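Local structure of poly(ADP-ribose) glycohydrolase (3SIG) at residues 68-73 and 252-257; 76-81 and 214-219. The protein probably hydrolyses the ribose-ribose glycosidic bonds of poly(ADP-ribose), releasing ADP-ribose, which it holds in a pocket of a macrodomain-type fold. All coordinates share one frame; numbering follows the deposited sequence.

After the N-terminal helices and strand 42-44, the opposite edge of the main mixed sheet, the chain lays down strand 66-70, its other outermost strand, turns through Glu71-Thr73 and runs back along the sheet as helix 74-84. Contact 2 packs that helix on strand 214-217, closing a loop that holds strands 90-94, 147-157 and 163-175. Contact 1, closed last by strand 252-256 pairing with strand 66-70, encloses contact 2 completely. Strands 214-217 and 252-256 are neighbours, so the two contacts share one sheet and their centres lie about 6 Å apart. Salt bridges from Arg80 to Glu68 and Glu72 join them, and both reach the bound ADP-ribose.

Contact 1: 68-73 and 252-257; sequences EVTEET and HVVFAV. With AR6 ([(2R,3S,4R,5R)-5-(6-aminopurin-9-yl)-3,4-dihydroxy-oxolan-2-yl]methyl [hydroxy-[[(2R,3S,4R,5S)-3,4,5-trihydroxyoxolan-2-yl]methoxy]phosphoryl] hydrogen phosphate), chain B.
The His252 ring meets Glu68 at its edge: NE2 donates to OE1 over 2.8 Å, with the carboxylate oxygen in the ring plane. The carboxylate, turned 64° from the ring, is instead approached from above its own plane. Glu68 reaches the ring because CG is anti to the carbonyl carbon (chi1 -62°) and the chain then runs out extended. On one face of the Phe255 ring lies CG1 of Val253, offset toward the rim, while Val69 CG2 packs on Phe255 CB at 4.2 Å; Phe274, near the C-terminal end of the chain, stacks on the same ring.

Between these side chains runs a parallel ladder. Glu68 N donates to Val253 O and Phe255 N to Glu68 O; Thr70 N then binds Phe255 O at 2.9 Å, and Val257 N closes the ladder on Thr70 O. Beta-branched valines suit such extended backbone.

Thr70 ends the strand with an ST turn. Its OG1 accepts from Glu72 N at 3.2 Å and donates to the anti lone pair of Glu72 OE1 at 2.7 Å. A valine in its place would probably leave Glu72 N and OE1 without this shared partner and the turn freer to shift. The small Ala256 lets this turn fold close, its CB 3.3 Å from Glu72 O.

The turn leads to the adenine: Thr73 CA lies 3.3 Å from N1 of AR6, and Ala256 O 3.4 Å from its C2. Thr73 OG1 caps Ala76 N and also bonds Asp159. Arg80 of helix 74-84 probably helps keep the Glu68 and Glu72 carboxylates ionised, and together with the threonine bonds this is likely to steady the strand end and the turn that borders the adenine pocket.

Contact 2: 76-81 and 214-219; sequences AAARRL and RLVLGA. With AR6 ([(2R,3S,4R,5R)-5-(6-aminopurin-9-yl)-3,4-dihydroxy-oxolan-2-yl]methyl [hydroxy-[[(2R,3S,4R,5S)-3,4,5-trihydroxyoxolan-2-yl]methoxy]phosphoryl] hydrogen phosphate), chain B.
Leu81 O is gripped by two nitrogens of the Arg214 guanidinium, NH1 at 2.8 Å and, more weakly, NH2 at 3.1 Å. The carbonyl oxygen sits at the guanidinium edge, near its plane, whereas NH1 stands above the carbonyl plane, 43° out of it, and so is not on a lone pair. A bend at chi3 (-62°) turns the long arginine chain up to the helix. There the leucine and arginine side chains run alongside one another in opposite senses, bringing Leu81 CB within 3.6 Å of Arg214 NH1. Arginine suits this buried place because its NE also forms a salt bridge with Asp87, which probably offsets the buried charge.

Further along, helix 74-84 lies nearly antiparallel to strand 214-217, the short segments' axes 8.8 Å apart at 164°. Val216 turns both methyls to the helix: CG1 meets Ala77 CB at 3.9 Å, and CG2 lies 3.9 Å from Ala78 N. Alanines allow the helix backbone to come this near the sheet, and Leu81 CD2 adds a looser contact with Val216 CG2.

Past the strand, Ala219 O comes within 3.2 Å of C5' of AR6. The helix thus covers the sheet through apolar packing, with one charged grip near its C-terminal end; a cationic group on a carbonyl there is likely to be helped by the negative pole of the helix dipole.

Contact 1: 68-73 and 252-257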
loop_
_atom_site.group_PDB
_atom_site.type_symbol
_atom_site.label_atom_id
_atom_site.label_comp_id
_atom_site.label_asym_id
_atom_site.label_seq_id
_atom_site.Cartn_x
_atom_site.Cartn_y
_atom_site.Cartn_z
ATOM N N GLU A 68 -4.039 16.304 1.323
ATOM C CA GLU A 68 -5.242 16.258 0.482
ATOM C C GLU A 68 -6.001 14.980 0.832
ATOM O O GLU A 68 -5.380 13.945 1.064
ATOM C CB GLU A 68 -4.898 16.184 -1.031
ATOM C CG GLU A 68 -4.114 17.367 -1.648
ATOM C CD GLU A 68 -3.814 17.172 -3.140
ATOM O OE1 GLU A 68 -3.216 16.141 -3.519
ATOM O OE2 GLU A 68 -4.170 18.063 -3.947
ATOM N N VAL A 69 -7.321 15.041 0.826
ATOM C CA VAL A 69 -8.166 13.858 0.835
ATOM C C VAL A 69 -8.861 13.851 -0.503
ATOM O O VAL A 69 -9.490 14.853 -0.875
ATOM C CB VAL A 69 -9.205 13.877 1.961
ATOM C CG1 VAL A 69 -10.069 12.627 1.890
ATOM C CG2 VAL A 69 -8.506 13.956 3.301
ATOM N N THR A 70 -8.769 12.742 -1.236
ATOM C CA THR A 70 -9.389 12.641 -2.552
ATOM C C THR A 70 -10.129 11.329 -2.660
ATOM O O THR A 70 -9.946 10.442 -1.805
ATOM C CB THR A 70 -8.378 12.736 -3.699
ATOM O OG1 THR A 70 -7.614 11.519 -3.737
ATOM C CG2 THR A 70 -7.459 13.912 -3.524
ATOM N N GLU A 71 -10.949 11.217 -3.701
ATOM C CA GLU A 71 -11.629 9.948 -4.002
ATOM C C GLU A 71 -10.870 9.097 -5.020
ATOM O O GLU A 71 -11.430 8.143 -5.585
ATOM C CB GLU A 71 -13.072 10.176 -4.470
ATOM C CG GLU A 71 -13.995 10.645 -3.314
ATOM C CD GLU A 71 -15.491 10.525 -3.611
ATOM O OE1 GLU A 71 -16.154 9.528 -3.190
ATOM O OE2 GLU A 71 -15.997 11.470 -4.250
ATOM N N GLU A 72 -9.607 9.436 -5.233
ATOM C CA GLU A 72 -8.750 8.678 -6.112
ATOM C C GLU A 72 -8.479 7.309 -5.568
ATOM O O GLU A 72 -8.412 7.086 -4.368
ATOM C CB GLU A 72 -7.401 9.383 -6.275
ATOM C CG GLU A 72 -7.475 10.693 -7.027
ATOM C CD GLU A 72 -6.219 11.504 -6.901
ATOM O OE1 GLU A 72 -5.840 11.833 -5.767
ATOM O OE2 GLU A 72 -5.612 11.809 -7.944
ATOM N N THR A 73 -8.232 6.376 -6.470
ATOM C CA THR A 73 -7.577 5.142 -6.097
ATOM C C THR A 73 -6.133 5.452 -5.690
ATOM O O THR A 73 -5.555 6.491 -6.042
ATOM C CB THR A 73 -7.508 4.146 -7.258
ATOM O OG1 THR A 73 -6.738 4.748 -8.304
ATOM C CG2 THR A 73 -8.886 3.806 -7.785
ATOM N N HIS A 252 4.070 16.225 1.008
ATOM C CA HIS A 252 2.726 16.035 0.475
ATOM C C HIS A 252 2.237 14.651 0.875
ATOM O O HIS A 252 2.944 13.653 0.685
ATOM C CB HIS A 252 2.799 16.157 -1.040
ATOM C CG HIS A 252 1.484 16.207 -1.758
ATOM N ND1 HIS A 252 1.422 16.350 -3.130
ATOM C CD2 HIS A 252 0.200 16.111 -1.337
ATOM C CE1 HIS A 252 0.161 16.335 -3.523
ATOM N NE2 HIS A 252 -0.603 16.215 -2.453
ATOM N N VAL A 253 1.085 14.620 1.519
ATOM C CA VAL A 253 0.408 13.371 1.865
ATOM C C VAL A 253 -0.973 13.412 1.271
ATOM O O VAL A 253 -1.743 14.370 1.519
ATOM C CB VAL A 253 0.281 13.210 3.364
ATOM C CG1 VAL A 253 -0.522 11.962 3.724
ATOM C CG2 VAL A 253 1.685 13.150 4.019
ATOM N N VAL A 254 -1.302 12.406 0.478
ATOM C CA VAL A 254 -2.662 12.256 -0.053
ATOM C C VAL A 254 -3.323 11.061 0.603
ATOM O O VAL A 254 -2.741 9.968 0.625
ATOM C CB VAL A 254 -2.666 11.988 -1.573
ATOM C CG1 VAL A 254 -4.104 11.896 -2.130
ATOM C CG2 VAL A 254 -1.874 13.036 -2.331
ATOM N N PHE A 255 -4.512 11.287 1.156
ATOM C CA PHE A 255 -5.389 10.203 1.567
ATOM C C PHE A 255 -6.301 9.954 0.400
ATOM O O PHE A 255 -7.323 10.651 0.227
ATOM C CB PHE A 255 -6.133 10.553 2.862
ATOM C CG PHE A 255 -5.219 10.736 4.035
ATOM C CD1 PHE A 255 -4.700 9.659 4.715
ATOM C CD2 PHE A 255 -4.824 11.997 4.427
ATOM C CE1 PHE A 255 -3.854 9.840 5.812
ATOM C CE2 PHE A 255 -3.981 12.167 5.522
ATOM C CZ PHE A 255 -3.474 11.092 6.180
ATOM N N ALA A 256 -5.915 8.960 -0.406
ATOM C CA ALA A 256 -6.662 8.585 -1.602
ATOM C C ALA A 256 -7.621 7.477 -1.187
ATOM O O ALA A 256 -7.180 6.364 -0.877
ATOM C CB ALA A 256 -5.715 8.105 -2.684
ATOM N N VAL A 257 -8.914 7.815 -1.101
ATOM C CA VAL A 257 -9.879 6.905 -0.549
ATOM C C VAL A 257 -10.985 6.680 -1.584
ATOM O O VAL A 257 -11.872 7.522 -1.746
ATOM C CB VAL A 257 -10.468 7.409 0.750
ATOM C CG1 VAL A 257 -11.332 6.286 1.347
ATOM C CG2 VAL A 257 -9.357 7.829 1.735
HETATM N N1 AR6 B . -7.632 2.861 -3.706
HETATM C C2 AR6 B . -7.930 3.581 -2.629
HETATM N N3 AR6 B . -8.804 3.222 -1.645
HETATM C C4 AR6 B . -9.361 2.005 -1.837
HETATM C C5 AR6 B . -9.067 1.183 -2.981
HETATM C C6 AR6 B . -8.168 1.685 -3.885
HETATM N N6 AR6 B . -7.857 0.948 -5.028
HETATM N N7 AR6 B . -9.831 -0.025 -2.807
HETATM C C8 AR6 B . -10.509 0.118 -1.718
HETATM N N9 AR6 B . -10.295 1.300 -1.073
HETATM P PA AR6 B . -9.130 -2.793 1.652
HETATM P PB AR6 B . -7.974 -3.660 4.257
HETATM C "C1'" AR6 B . -10.816 1.847 0.177
HETATM O O1A AR6 B . -10.422 -3.412 2.052
HETATM O O1B AR6 B . -6.641 -3.224 4.834
HETATM C C1D AR6 B . -7.082 -7.532 0.658
HETATM O O1D AR6 B . -7.656 -8.735 0.231
HETATM C "C2'" AR6 B . -12.174 1.305 0.568
HETATM O "O2'" AR6 B . -12.920 2.304 1.206
HETATM O O2A AR6 B . -8.505 -3.234 0.354
HETATM O O2B AR6 B . -9.212 -3.369 5.037
HETATM C C2D AR6 B . -5.743 -7.844 1.201
HETATM O O2D AR6 B . -4.925 -8.663 0.439
HETATM C "C3'" AR6 B . -11.816 0.240 1.539
HETATM O "O3'" AR6 B . -12.807 0.027 2.490
HETATM O O3A AR6 B . -8.085 -2.933 2.843
HETATM C C3D AR6 B . -5.958 -8.063 2.637
HETATM O O3D AR6 B . -6.235 -9.435 2.737
HETATM C "C4'" AR6 B . -10.545 0.717 2.181
HETATM O "O4'" AR6 B . -9.959 1.615 1.265
HETATM C C4D AR6 B . -7.136 -7.201 2.925
HETATM O O4D AR6 B . -7.853 -7.002 1.716
HETATM C "C5'" AR6 B . -9.555 -0.368 2.581
HETATM O "O5'" AR6 B . -9.247 -1.196 1.472
HETATM C C5D AR6 B . -6.774 -5.856 3.553
HETATM O O5D AR6 B . -7.976 -5.203 3.918
HETATM O O HOH W 1 -14.554 7.368 -2.464
#

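Contact 2: 76-81 and 214-219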
loop_
_atom_site.group_PDB
_atom_site.type_symbol
_atom_site.label_atom_id
_atom_site.label_comp_id
_atom_site.label_asym_id
_atom_site.label_seq_id
_atom_site.Cartn_x
_atom_site.Cartn_y
_atom_site.Cartn_z
ATOM N N ALA A 76 -4.148 6.026 -8.865
ATOM C CA ALA A 76 -4.438 7.265 -9.577
ATOM C C ALA A 76 -3.738 8.421 -8.874
ATOM O O ALA A 76 -3.141 9.295 -9.496
ATOM C CB ALA A 76 -5.941 7.512 -9.677
ATOM N N ALA A 77 -3.796 8.435 -7.552
ATOM C CA ALA A 77 -3.115 9.489 -6.807
ATOM C C ALA A 77 -1.616 9.400 -7.052
ATOM O O ALA A 77 -0.941 10.431 -7.263
ATOM C CB ALA A 77 -3.423 9.390 -5.299
ATOM N N ALA A 78 -1.045 8.221 -6.992
ATOM C CA ALA A 78 0.385 8.044 -7.243
ATOM C C ALA A 78 0.778 8.517 -8.630
ATOM O O ALA A 78 1.792 9.205 -8.799
ATOM C CB ALA A 78 0.778 6.626 -7.056
ATOM N N ARG A 79 -0.049 8.251 -9.630
ATOM C CA ARG A 79 0.256 8.661 -10.991
ATOM C C ARG A 79 0.229 10.164 -11.119
ATOM O O ARG A 79 1.070 10.759 -11.810
ATOM C CB ARG A 79 -0.741 7.996 -11.911
ATOM C CG ARG A 79 -0.403 8.076 -13.378
ATOM C CD ARG A 79 -1.418 7.294 -14.180
ATOM N NE ARG A 79 -1.161 7.376 -15.609
ATOM C CZ ARG A 79 -2.048 7.078 -16.549
ATOM N NH1 ARG A 79 -3.244 6.652 -16.220
ATOM N NH2 ARG A 79 -1.742 7.200 -17.836
ATOM N N ARG A 80 -0.762 10.803 -10.505
ATOM C CA ARG A 80 -0.887 12.253 -10.516
ATOM C C ARG A 80 0.351 12.897 -9.912
ATOM O O ARG A 80 0.936 13.826 -10.481
ATOM C CB ARG A 80 -2.158 12.683 -9.794
ATOM C CG ARG A 80 -2.279 14.180 -9.636
ATOM C CD ARG A 80 -3.623 14.626 -9.056
ATOM N NE ARG A 80 -3.918 14.044 -7.740
ATOM C CZ ARG A 80 -3.637 14.619 -6.576
ATOM N NH1 ARG A 80 -3.035 15.802 -6.520
ATOM N NH2 ARG A 80 -3.967 14.019 -5.445
ATOM N N LEU A 81 0.747 12.444 -8.738
ATOM C CA LEU A 81 1.909 13.010 -8.082
ATOM C C LEU A 81 3.189 12.754 -8.877
ATOM O O LEU A 81 4.051 13.627 -8.964
ATOM C CB LEU A 81 2.030 12.464 -6.666
ATOM C CG LEU A 81 1.275 13.236 -5.573
ATOM C CD1 LEU A 81 -0.207 13.481 -5.857
ATOM C CD2 LEU A 81 1.478 12.535 -4.218
ATOM N N ARG A 214 6.817 12.392 -0.460
ATOM C CA ARG A 214 5.412 12.407 -0.874
ATOM C C ARG A 214 4.823 10.993 -0.733
ATOM O O ARG A 214 5.434 10.009 -1.171
ATOM C CB ARG A 214 5.294 12.929 -2.316
ATOM C CG ARG A 214 5.866 14.326 -2.431
ATOM C CD ARG A 214 5.609 14.984 -3.782
ATOM N NE ARG A 214 6.252 14.226 -4.856
ATOM C CZ ARG A 214 5.804 14.148 -6.103
ATOM N NH1 ARG A 214 4.747 14.831 -6.487
ATOM N NH2 ARG A 214 6.453 13.380 -6.965
ATOM N N LEU A 215 3.670 10.932 -0.056
ATOM C CA LEU A 215 3.014 9.686 0.291
ATOM C C LEU A 215 1.614 9.607 -0.226
ATOM O O LEU A 215 0.868 10.606 -0.286
ATOM C CB LEU A 215 2.901 9.522 1.786
ATOM C CG LEU A 215 4.169 9.763 2.600
ATOM C CD1 LEU A 215 3.876 9.559 4.094
ATOM C CD2 LEU A 215 5.354 8.921 2.168
ATOM N N VAL A 216 1.223 8.389 -0.508
ATOM C CA VAL A 216 -0.182 8.088 -0.766
ATOM C C VAL A 216 -0.631 7.086 0.299
ATOM O O VAL A 216 -0.175 5.933 0.301
ATOM C CB VAL A 216 -0.454 7.545 -2.183
ATOM C CG1 VAL A 216 -1.934 7.273 -2.344
ATOM C CG2 VAL A 216 0.025 8.539 -3.271
ATOM N N LEU A 217 -1.488 7.561 1.188
ATOM C CA LEU A 217 -2.072 6.787 2.285
ATOM C C LEU A 217 -3.574 6.688 2.026
ATOM O O LEU A 217 -4.059 7.038 0.943
ATOM C CB LEU A 217 -1.802 7.482 3.635
ATOM C CG LEU A 217 -0.326 7.747 3.938
ATOM C CD1 LEU A 217 -0.183 8.488 5.262
ATOM C CD2 LEU A 217 0.480 6.484 3.950
ATOM N N GLY A 218 -4.322 6.154 2.970
ATOM C CA GLY A 218 -5.765 5.987 2.770
ATOM C C GLY A 218 -6.350 5.243 3.947
ATOM O O GLY A 218 -5.758 5.207 5.041
ATOM N N ALA A 219 -7.498 4.632 3.690
ATOM C CA ALA A 219 -8.311 3.977 4.705
ATOM C C ALA A 219 -7.862 2.553 4.996
ATOM O O ALA A 219 -8.607 1.589 4.925
ATOM C CB ALA A 219 -9.772 4.016 4.287
HETATM N N1 AR6 B . -7.632 2.861 -3.706
HETATM C C2 AR6 B . -7.930 3.581 -2.629
HETATM N N3 AR6 B . -8.804 3.222 -1.645
HETATM C C4 AR6 B . -9.361 2.005 -1.837
HETATM C C5 AR6 B . -9.067 1.183 -2.981
HETATM C C6 AR6 B . -8.168 1.685 -3.885
HETATM N N6 AR6 B . -7.857 0.948 -5.028
HETATM N N7 AR6 B . -9.831 -0.025 -2.807
HETATM C C8 AR6 B . -10.509 0.118 -1.718
HETATM N N9 AR6 B . -10.295 1.300 -1.073
HETATM P PA AR6 B . -9.130 -2.793 1.652
HETATM P PB AR6 B . -7.974 -3.660 4.257
HETATM C "C1'" AR6 B . -10.816 1.847 0.177
HETATM O O1A AR6 B . -10.422 -3.412 2.052
HETATM O O1B AR6 B . -6.641 -3.224 4.834
HETATM C C1D AR6 B . -7.082 -7.532 0.658
HETATM O O1D AR6 B . -7.656 -8.735 0.231
HETATM C "C2'" AR6 B . -12.174 1.305 0.568
HETATM O "O2'" AR6 B . -12.920 2.304 1.206
HETATM O O2A AR6 B . -8.505 -3.234 0.354
HETATM O O2B AR6 B . -9.212 -3.369 5.037
HETATM C C2D AR6 B . -5.743 -7.844 1.201
HETATM O O2D AR6 B . -4.925 -8.663 0.439
HETATM C "C3'" AR6 B . -11.816 0.240 1.539
HETATM O "O3'" AR6 B . -12.807 0.027 2.490
HETATM O O3A AR6 B . -8.085 -2.933 2.843
HETATM C C3D AR6 B . -5.958 -8.063 2.637
HETATM O O3D AR6 B . -6.235 -9.435 2.737
HETATM C "C4'" AR6 B . -10.545 0.717 2.181
HETATM O "O4'" AR6 B . -9.959 1.615 1.265
HETATM C C4D AR6 B . -7.136 -7.201 2.925
HETATM O O4D AR6 B . -7.853 -7.002 1.716
HETATM C "C5'" AR6 B . -9.555 -0.368 2.581
HETATM O "O5'" AR6 B . -9.247 -1.196 1.472
HETATM C C5D AR6 B . -6.774 -5.856 3.553
HETATM O O5D AR6 B . -7.976 -5.203 3.918
#